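Local coordinates for probable glutamine-binding lipoprotein GlnH (GLNBP) (Mycobacterium tuberculosis, PDB 6H20), which probably serves as the extracytoplasmic amino-acid receptor of a transport or signalling system, closing its cleft around an acidic amino acid or, in this crystal, asparagine, at residues 64-69 with 73-78; 265-270 with 275-280; 108-111 with 117-120. All blocks are in the same frame, centred on the assembly; numbering follows the deposited sequence.

How the contacts relate
Contacts 1 and 3 approach the amino-acid cleft and touch each other, while contact 2 is a surface contact at helix 262-270, the Tyr267 side chain about 12 Å from those of Thr121 and Asp209. Asp78 joins contacts 1 and 3: its OD2 lies 3.3 Å from Lys120 CA, and its side chain is about 7 Å from the bound asparagine, which Lys120 itself touches. Contact 1 also meets contact 2, because Trp270 packs against the hairpin, with its CZ2 3.3 Å from Thr75 OG1. Contacts 2 and 3 do not meet; their centres are about 25 Å apart and their nearest atoms about 9 Å. In chain order the three follow in series: 64-78, 108-120, then 265-280.

Contact 1 of 3, residues 64-69 with 73-78; sequences FSFRDP and EITGFD
Glu73 and Asp68 close the turn end of a beta hairpin, strands 66-67 and 74-75 running antiparallel: Asp68 N donates to Glu73 O at 2.9 Å, nearly straight at 169° but tilted from the carbonyl plane. Asp68 OD1 meanwhile accepts from Ile70 N and Thr71 N in the connecting turn. Ile74 faces Arg67 in a non-hydrogen-bonded pair, its CG1 obliquely beside a guanidinium whose NH1 is bonded to Gly72 O. Thr75 and Phe66 form the hydrogen-bonded pair, with Phe66 N to Thr75 O at 3.0 Å and Thr75 N to Phe66 O at 2.9 Å. With Phe66 CG set between backbone N and carbonyl carbon (chi1 68°), one face of the ring comes under the Thr75 methyl, a CH-pi contact in which CG2 is 3.5 Å from CZ. Gly76 then takes the N-cap position of helix 77-90, with a positive phi that favours glycine. Phe77 CB sits 3.8 Å from Phe64 CD1, and the two rings lie obliquely, planes at 63°. Asp78, in the first turn of the helix, makes a weak bond from its N to Phe64 O at 3.0 Å. Its carboxylate bonds to Tyr138 OH through OD1 and, through OD2, to the N of Thr121, a ligand-binding residue. One water completes the join, donating to Asp78 OD2 at 2.8 Å and to Ser65 OG at 2.9 Å.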
loop_
_atom_site.group_PDB
_atom_site.type_symbol
_atom_site.label_atom_id
_atom_site.label_comp_id
_atom_site.label_asym_id
_atom_site.label_seq_id
_atom_site.Cartn_x
_atom_site.Cartn_y
_atom_site.Cartn_z
ATOM N N PHE A 64 7.717 -0.759 4.720
ATOM C CA PHE A 64 6.551 -1.584 4.426
ATOM C C PHE A 64 6.905 -2.950 3.873
ATOM O O PHE A 64 6.448 -3.960 4.411
ATOM C CB PHE A 64 5.595 -0.822 3.490
ATOM C CG PHE A 64 4.820 0.226 4.215
ATOM C CD1 PHE A 64 3.633 -0.102 4.856
ATOM C CD2 PHE A 64 5.328 1.503 4.362
ATOM C CE1 PHE A 64 2.946 0.832 5.580
ATOM C CE2 PHE A 64 4.651 2.458 5.101
ATOM C CZ PHE A 64 3.440 2.114 5.711
ATOM N N SER A 65 7.706 -3.011 2.814
ATOM C CA SER A 65 8.223 -4.289 2.329
ATOM C C SER A 65 9.509 -3.955 1.586
ATOM O O SER A 65 9.474 -3.278 0.553
ATOM C CB SER A 65 7.211 -5.037 1.448
ATOM O OG SER A 65 6.762 -4.279 0.337
ATOM N N PHE A 66 10.632 -4.341 2.176
ATOM C CA PHE A 66 11.948 -3.986 1.666
ATOM C C PHE A 66 12.930 -5.017 2.198
ATOM O O PHE A 66 12.631 -5.743 3.147
ATOM C CB PHE A 66 12.341 -2.564 2.099
ATOM C CG PHE A 66 12.585 -2.417 3.579
ATOM C CD1 PHE A 66 11.520 -2.243 4.459
ATOM C CD2 PHE A 66 13.873 -2.469 4.091
ATOM C CE1 PHE A 66 11.738 -2.105 5.826
ATOM C CE2 PHE A 66 14.097 -2.332 5.459
ATOM C CZ PHE A 66 13.032 -2.155 6.327
ATOM N N ARG A 67 14.103 -5.095 1.571
ATOM C CA ARG A 67 15.143 -5.993 2.066
ATOM C C ARG A 67 16.032 -5.238 3.048
ATOM O O ARG A 67 16.641 -4.225 2.689
ATOM C CB ARG A 67 15.974 -6.605 0.937
ATOM C CG ARG A 67 16.954 -7.653 1.452
ATOM C CD ARG A 67 17.725 -8.369 0.343
ATOM N NE ARG A 67 16.889 -8.754 -0.789
ATOM C CZ ARG A 67 16.096 -9.823 -0.812
ATOM N NH1 ARG A 67 16.003 -10.619 0.246
ATOM N NH2 ARG A 67 15.382 -10.082 -1.896
ATOM N N ASP A 68 16.091 -5.722 4.282
ATOM C CA ASP A 68 16.962 -5.109 5.278
ATOM C C ASP A 68 18.409 -5.270 4.829
ATOM O O ASP A 68 18.847 -6.395 4.564
ATOM C CB ASP A 68 16.749 -5.809 6.622
ATOM C CG ASP A 68 17.519 -5.157 7.756
ATOM O OD1 ASP A 68 18.770 -5.211 7.752
ATOM O OD2 ASP A 68 16.870 -4.588 8.660
ATOM N N PRO A 69 19.178 -4.185 4.719
ATOM C CA PRO A 69 20.552 -4.314 4.209
ATOM C C PRO A 69 21.495 -5.051 5.144
ATOM O O PRO A 69 22.572 -5.467 4.699
ATOM C CB PRO A 69 20.993 -2.858 3.995
ATOM C CG PRO A 69 20.142 -2.062 4.920
ATOM C CD PRO A 69 18.817 -2.786 5.010
ATOM N N GLU A 73 16.859 -9.907 5.193
ATOM C CA GLU A 73 15.500 -10.434 5.220
ATOM C C GLU A 73 14.518 -9.403 4.677
ATOM O O GLU A 73 14.714 -8.196 4.828
ATOM C CB GLU A 73 15.106 -10.802 6.654
ATOM C CG GLU A 73 15.996 -11.871 7.281
ATOM C CD GLU A 73 15.581 -12.252 8.698
ATOM O OE1 GLU A 73 14.446 -11.927 9.105
ATOM O OE2 GLU A 73 16.400 -12.881 9.405
ATOM N N ILE A 74 13.454 -9.895 4.038
ATOM C CA ILE A 74 12.347 -9.023 3.661
ATOM C C ILE A 74 11.593 -8.663 4.924
ATOM O O ILE A 74 11.262 -9.538 5.733
ATOM C CB ILE A 74 11.415 -9.729 2.670
ATOM C CG1 ILE A 74 12.218 -10.393 1.562
ATOM C CG2 ILE A 74 10.330 -8.778 2.150
ATOM C CD1 ILE A 74 12.358 -11.896 1.826
ATOM N N THR A 75 11.315 -7.376 5.100
ATOM C CA THR A 75 10.743 -6.909 6.349
ATOM C C THR A 75 9.954 -5.637 6.084
ATOM O O THR A 75 9.934 -5.111 4.966
ATOM C CB THR A 75 11.835 -6.737 7.413
ATOM O OG1 THR A 75 11.235 -6.564 8.704
ATOM C CG2 THR A 75 12.737 -5.552 7.088
ATOM N N GLY A 76 9.303 -5.143 7.128
ATOM C CA GLY A 76 8.471 -3.962 7.031
ATOM C C GLY A 76 7.101 -4.189 7.645
ATOM O O GLY A 76 6.727 -5.299 8.021
ATOM N N PHE A 77 6.341 -3.088 7.715
ATOM C CA PHE A 77 4.991 -3.128 8.295
ATOM C C PHE A 77 4.089 -4.114 7.559
ATOM O O PHE A 77 3.362 -4.892 8.192
ATOM C CB PHE A 77 4.390 -1.719 8.266
ATOM C CG PHE A 77 3.070 -1.584 8.982
ATOM C CD1 PHE A 77 1.886 -1.734 8.291
ATOM C CD2 PHE A 77 3.028 -1.268 10.333
ATOM C CE1 PHE A 77 0.667 -1.592 8.936
ATOM C CE2 PHE A 77 1.803 -1.130 10.989
ATOM C CZ PHE A 77 0.627 -1.296 10.268
ATOM N N ASP A 78 4.102 -4.084 6.218
ATOM C CA ASP A 78 3.248 -4.988 5.447
ATOM C C ASP A 78 3.684 -6.443 5.607
ATOM O O ASP A 78 2.835 -7.343 5.698
ATOM C CB ASP A 78 3.249 -4.599 3.968
ATOM C CG ASP A 78 2.273 -3.481 3.639
ATOM O OD1 ASP A 78 1.326 -3.232 4.419
ATOM O OD2 ASP A 78 2.437 -2.894 2.549
HETATM O O HOH W 1 4.443 -2.557 0.668
#

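Contact 2 of 3, residues 265-270 with 275-280; sequences TLYRKW and GPAPAP
The Tyr267 ring carries this contact: Pro278 CD lies over one of its faces, Gly275 O comes to its edge in the ring plane, and Ala277 CB approaches obliquely. In fold terms, the chain leaving helix 262-270 of this periplasmic-binding-protein domain doubles back along the flank of that helix, in an extended form whose backbone angles from Pro276 to Pro280 fall near polyproline II. The contact over the face is CH-pi. Pro278 CD stands 3.8 Å from the centroid of the Tyr267 ring and 20° off its normal, displaced toward the rim, so that its nearest ring atom is Tyr267 CZ at 3.6 Å. Proline and tyrosine side chains cross at about a right angle, which presents the pyrrolidine to the ring through its CD corner. Nearer the helix, Ala277 CB touches Tyr267 CD1 at 3.6 Å, and Ala277 CA is equally close to Tyr267 CE1. What swings the ring out to the tail is its first torsion, CG lying anti to the backbone N (chi1 -164°). No hydrogen bond crosses between the segments; the join is one of apolar and CH-pi contact, with a further aromatic neighbour in Trp263, whose ring meets that of Tyr267 with planes at about 30°; Pro278 and Pro280 also touch this residue. Ala277 touches Asn264 of the same helix. The carbonyl at the ring edge remains a van der Waals neighbour, Gly275 O being 3.7 Å from Tyr267 CE1.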
loop_
_atom_site.group_PDB
_atom_site.type_symbol
_atom_site.label_atom_id
_atom_site.label_comp_id
_atom_site.label_asym_id
_atom_site.label_seq_id
_atom_site.Cartn_x
_atom_site.Cartn_y
_atom_site.Cartn_z
ATOM N N THR A 265 2.078 -2.270 18.434
ATOM C CA THR A 265 3.490 -2.635 18.425
ATOM C C THR A 265 4.086 -2.474 17.032
ATOM O O THR A 265 5.201 -1.953 16.878
ATOM C CB THR A 265 3.633 -4.071 18.932
ATOM O OG1 THR A 265 3.277 -4.121 20.323
ATOM C CG2 THR A 265 5.051 -4.589 18.748
ATOM N N LEU A 266 3.342 -2.884 16.001
ATOM C CA LEU A 266 3.841 -2.770 14.636
ATOM C C LEU A 266 3.940 -1.319 14.190
ATOM O O LEU A 266 4.893 -0.953 13.489
ATOM C CB LEU A 266 2.955 -3.572 13.681
ATOM C CG LEU A 266 2.983 -5.083 13.901
ATOM C CD1 LEU A 266 2.078 -5.764 12.878
ATOM C CD2 LEU A 266 4.406 -5.624 13.810
ATOM N N TYR A 267 2.966 -0.481 14.559
ATOM C CA TYR A 267 3.068 0.942 14.246
ATOM C C TYR A 267 4.299 1.548 14.901
ATOM O O TYR A 267 5.054 2.289 14.262
ATOM C CB TYR A 267 1.811 1.692 14.708
ATOM C CG TYR A 267 1.672 3.074 14.082
ATOM C CD1 TYR A 267 2.358 4.178 14.591
ATOM C CD2 TYR A 267 0.869 3.262 12.971
ATOM C CE1 TYR A 267 2.232 5.439 14.000
ATOM C CE2 TYR A 267 0.737 4.503 12.381
ATOM C CZ TYR A 267 1.414 5.582 12.891
ATOM O OH TYR A 267 1.258 6.807 12.275
ATOM N N ARG A 268 4.511 1.251 16.182
ATOM C CA ARG A 268 5.675 1.799 16.868
ATOM C C ARG A 268 6.973 1.255 16.281
ATOM O O ARG A 268 7.991 1.954 16.265
ATOM C CB ARG A 268 5.570 1.531 18.369
ATOM C CG ARG A 268 4.415 2.280 19.035
ATOM C CD ARG A 268 4.429 2.170 20.566
ATOM N NE ARG A 268 4.711 0.815 21.029
ATOM C CZ ARG A 268 5.907 0.395 21.427
ATOM N NH1 ARG A 268 6.938 1.232 21.422
ATOM N NH2 ARG A 268 6.074 -0.860 21.825
ATOM N N LYS A 269 6.952 0.026 15.766
ATOM C CA LYS A 269 8.157 -0.561 15.191
ATOM C C LYS A 269 8.553 0.138 13.896
ATOM O O LYS A 269 9.745 0.350 13.639
ATOM C CB LYS A 269 7.913 -2.051 14.951
ATOM C CG LYS A 269 9.050 -2.834 14.318
ATOM C CD LYS A 269 8.674 -4.314 14.282
ATOM C CE LYS A 269 9.684 -5.164 13.529
ATOM N NZ LYS A 269 9.119 -6.534 13.317
ATOM N N TRP A 270 7.574 0.550 13.090
ATOM C CA TRP A 270 7.825 0.969 11.718
ATOM C C TRP A 270 7.523 2.430 11.415
ATOM O O TRP A 270 8.171 2.999 10.533
ATOM C CB TRP A 270 7.018 0.089 10.741
ATOM C CG TRP A 270 7.522 -1.322 10.712
ATOM C CD1 TRP A 270 6.865 -2.450 11.150
ATOM C CD2 TRP A 270 8.809 -1.756 10.271
ATOM N NE1 TRP A 270 7.665 -3.557 10.982
ATOM C CE2 TRP A 270 8.862 -3.158 10.441
ATOM C CE3 TRP A 270 9.920 -1.097 9.722
ATOM C CZ2 TRP A 270 9.985 -3.907 10.102
ATOM C CZ3 TRP A 270 11.035 -1.844 9.390
ATOM C CH2 TRP A 270 11.057 -3.237 9.570
ATOM N N GLY A 275 4.465 10.285 13.615
ATOM C CA GLY A 275 3.877 10.825 14.813
ATOM C C GLY A 275 3.495 9.695 15.737
ATOM O O GLY A 275 3.671 8.516 15.410
ATOM N N PRO A 276 2.961 10.028 16.909
ATOM C CA PRO A 276 2.537 8.981 17.841
ATOM C C PRO A 276 1.428 8.141 17.224
ATOM O O PRO A 276 0.668 8.606 16.371
ATOM C CB PRO A 276 2.032 9.768 19.057
ATOM C CG PRO A 276 2.604 11.149 18.897
ATOM C CD PRO A 276 2.676 11.375 17.421
ATOM N N ALA A 277 1.354 6.894 17.659
ATOM C CA ALA A 277 0.422 5.951 17.059
ATOM C C ALA A 277 -1.012 6.427 17.271
ATOM O O ALA A 277 -1.367 6.829 18.388
ATOM C CB ALA A 277 0.608 4.575 17.696
ATOM N N PRO A 278 -1.848 6.428 16.242
ATOM C CA PRO A 278 -3.275 6.668 16.437
ATOM C C PRO A 278 -3.914 5.367 16.906
ATOM O O PRO A 278 -3.251 4.338 17.035
ATOM C CB PRO A 278 -3.749 7.018 15.031
ATOM C CG PRO A 278 -2.894 6.138 14.148
ATOM C CD PRO A 278 -1.534 6.088 14.841
ATOM N N ALA A 279 -5.210 5.432 17.185
ATOM C CA ALA A 279 -5.962 4.203 17.340
ATOM C C ALA A 279 -5.932 3.458 16.008
ATOM O O ALA A 279 -5.833 4.082 14.948
ATOM C CB ALA A 279 -7.411 4.515 17.695
ATOM N N PRO A 280 -5.996 2.127 16.027
ATOM C CA PRO A 280 -6.093 1.399 14.764
ATOM C C PRO A 280 -7.340 1.819 14.024
ATOM O O PRO A 280 -8.345 2.231 14.640
ATOM C CB PRO A 280 -6.178 -0.071 15.209
ATOM C CG PRO A 280 -5.749 -0.107 16.618
ATOM C CD PRO A 280 -6.019 1.243 17.201
#

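Contact 3 of 3, residues 108-111 with 117-120; sequences TALQ and IVVK
Leu110 meets Val118 in the hydrophobic interior of a beta-alpha-beta unit of the periplasmic-binding-protein fold. Helix 106-111 leads from strand 96-100 to strand 117-118, and strand 53-57 runs between those two, parallel to both. The leucine reaches the strand by its terminal branches, since its CB does not aim straight at it. Its CG is anti to the carbonyl carbon (chi1 -70°) and CD1 continues the chain in an extended direction (chi2 166°), which carries the isopropyl group over to the valine. Val118 points toward the helix and answers with one methyl: as CG1 stands anti to the backbone N (chi1 168°), CG2 falls beside that N and turns to the leucine. The evidence that CG2 lies against the branch point, and not against one methyl alone, is its near-equal spacing: 3.7 Å to Leu110 CG, 3.8 Å to CD1 and 3.9 Å to CD2. The two side chains cross obliquely, and no hydrogen bond joins the segments. Several backbone groups bond to other parts of the fold: Ile117 and Val119 pair with Gly56, Val118 pairs with Gly238, and Leu110 O accepts from Asn240 ND2. Beyond Val118 the chain leads to the ligand pocket, where Lys120 touches the bound asparagine, its NZ forming a salt bridge to Asp58 and its O accepting from Arg106 NH1. The Arg106 side chain lies about 4 Å from that of Val118, so the pair lies behind a pocket residue, the Val118 side chain itself being about 8 Å from the asparagine. Leu110 CD2 also comes up to the strand backbone, 4.2 Å from Val118 N.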
loop_
_atom_site.group_PDB
_atom_site.type_symbol
_atom_site.label_atom_id
_atom_site.label_comp_id
_atom_site.label_asym_id
_atom_site.label_seq_id
_atom_site.Cartn_x
_atom_site.Cartn_y
_atom_site.Cartn_z
ATOM N N THR A 108 -3.812 -8.317 -10.916
ATOM C CA THR A 108 -3.697 -9.481 -11.790
ATOM C C THR A 108 -3.274 -10.724 -11.020
ATOM O O THR A 108 -3.802 -11.813 -11.258
ATOM C CB THR A 108 -2.717 -9.195 -12.930
ATOM O OG1 THR A 108 -3.232 -8.130 -13.734
ATOM C CG2 THR A 108 -2.555 -10.427 -13.801
ATOM N N ALA A 109 -2.330 -10.593 -10.087
ATOM C CA ALA A 109 -1.907 -11.770 -9.335
ATOM C C ALA A 109 -3.054 -12.356 -8.534
ATOM O O ALA A 109 -3.147 -13.577 -8.383
ATOM C CB ALA A 109 -0.735 -11.424 -8.423
ATOM N N LEU A 110 -3.939 -11.504 -8.017
ATOM C CA LEU A 110 -5.097 -12.001 -7.284
ATOM C C LEU A 110 -6.099 -12.661 -8.224
ATOM O O LEU A 110 -6.634 -13.735 -7.916
ATOM C CB LEU A 110 -5.723 -10.851 -6.498
ATOM C CG LEU A 110 -4.871 -10.367 -5.327
ATOM C CD1 LEU A 110 -5.382 -9.029 -4.807
ATOM C CD2 LEU A 110 -4.871 -11.414 -4.235
ATOM N N GLN A 111 -6.355 -12.034 -9.376
ATOM C CA GLN A 111 -7.284 -12.603 -10.350
ATOM C C GLN A 111 -6.820 -13.974 -10.827
ATOM O O GLN A 111 -7.643 -14.881 -11.040
ATOM C CB GLN A 111 -7.402 -11.654 -11.540
ATOM C CG GLN A 111 -8.240 -10.414 -11.277
ATOM C CD GLN A 111 -8.312 -9.512 -12.491
ATOM O OE1 GLN A 111 -7.288 -9.175 -13.084
ATOM N NE2 GLN A 111 -9.523 -9.121 -12.874
ATOM N N ILE A 117 -2.754 -13.725 -0.728
ATOM C CA ILE A 117 -3.091 -12.362 -0.342
ATOM C C ILE A 117 -2.035 -11.420 -0.899
ATOM O O ILE A 117 -0.894 -11.819 -1.163
ATOM C CB ILE A 117 -3.205 -12.169 1.190
ATOM C CG1 ILE A 117 -1.861 -12.418 1.885
ATOM C CG2 ILE A 117 -4.297 -13.083 1.764
ATOM C CD1 ILE A 117 -1.899 -12.193 3.401
ATOM N N VAL A 118 -2.434 -10.170 -1.107
ATOM C CA VAL A 118 -1.505 -9.071 -1.379
ATOM C C VAL A 118 -1.517 -8.180 -0.148
ATOM O O VAL A 118 -2.583 -7.730 0.288
ATOM C CB VAL A 118 -1.920 -8.274 -2.625
ATOM C CG1 VAL A 118 -1.127 -6.965 -2.726
ATOM C CG2 VAL A 118 -1.717 -9.105 -3.894
ATOM N N VAL A 119 -0.351 -7.954 0.438
ATOM C CA VAL A 119 -0.185 -6.969 1.507
ATOM C C VAL A 119 0.896 -6.033 0.990
ATOM O O VAL A 119 2.098 -6.285 1.151
ATOM C CB VAL A 119 0.193 -7.586 2.857
ATOM C CG1 VAL A 119 0.046 -6.542 3.971
ATOM C CG2 VAL A 119 -0.689 -8.807 3.178
ATOM N N LYS A 120 0.466 -4.992 0.280
ATOM C CA LYS A 120 1.394 -4.090 -0.395
ATOM C C LYS A 120 0.713 -2.747 -0.559
ATOM O O LYS A 120 0.271 -2.392 -1.660
ATOM C CB LYS A 120 1.822 -4.662 -1.753
ATOM C CG LYS A 120 3.021 -3.900 -2.336
ATOM C CD LYS A 120 3.101 -4.054 -3.844
ATOM C CE LYS A 120 4.284 -3.295 -4.450
ATOM N NZ LYS A 120 4.542 -1.953 -3.855
#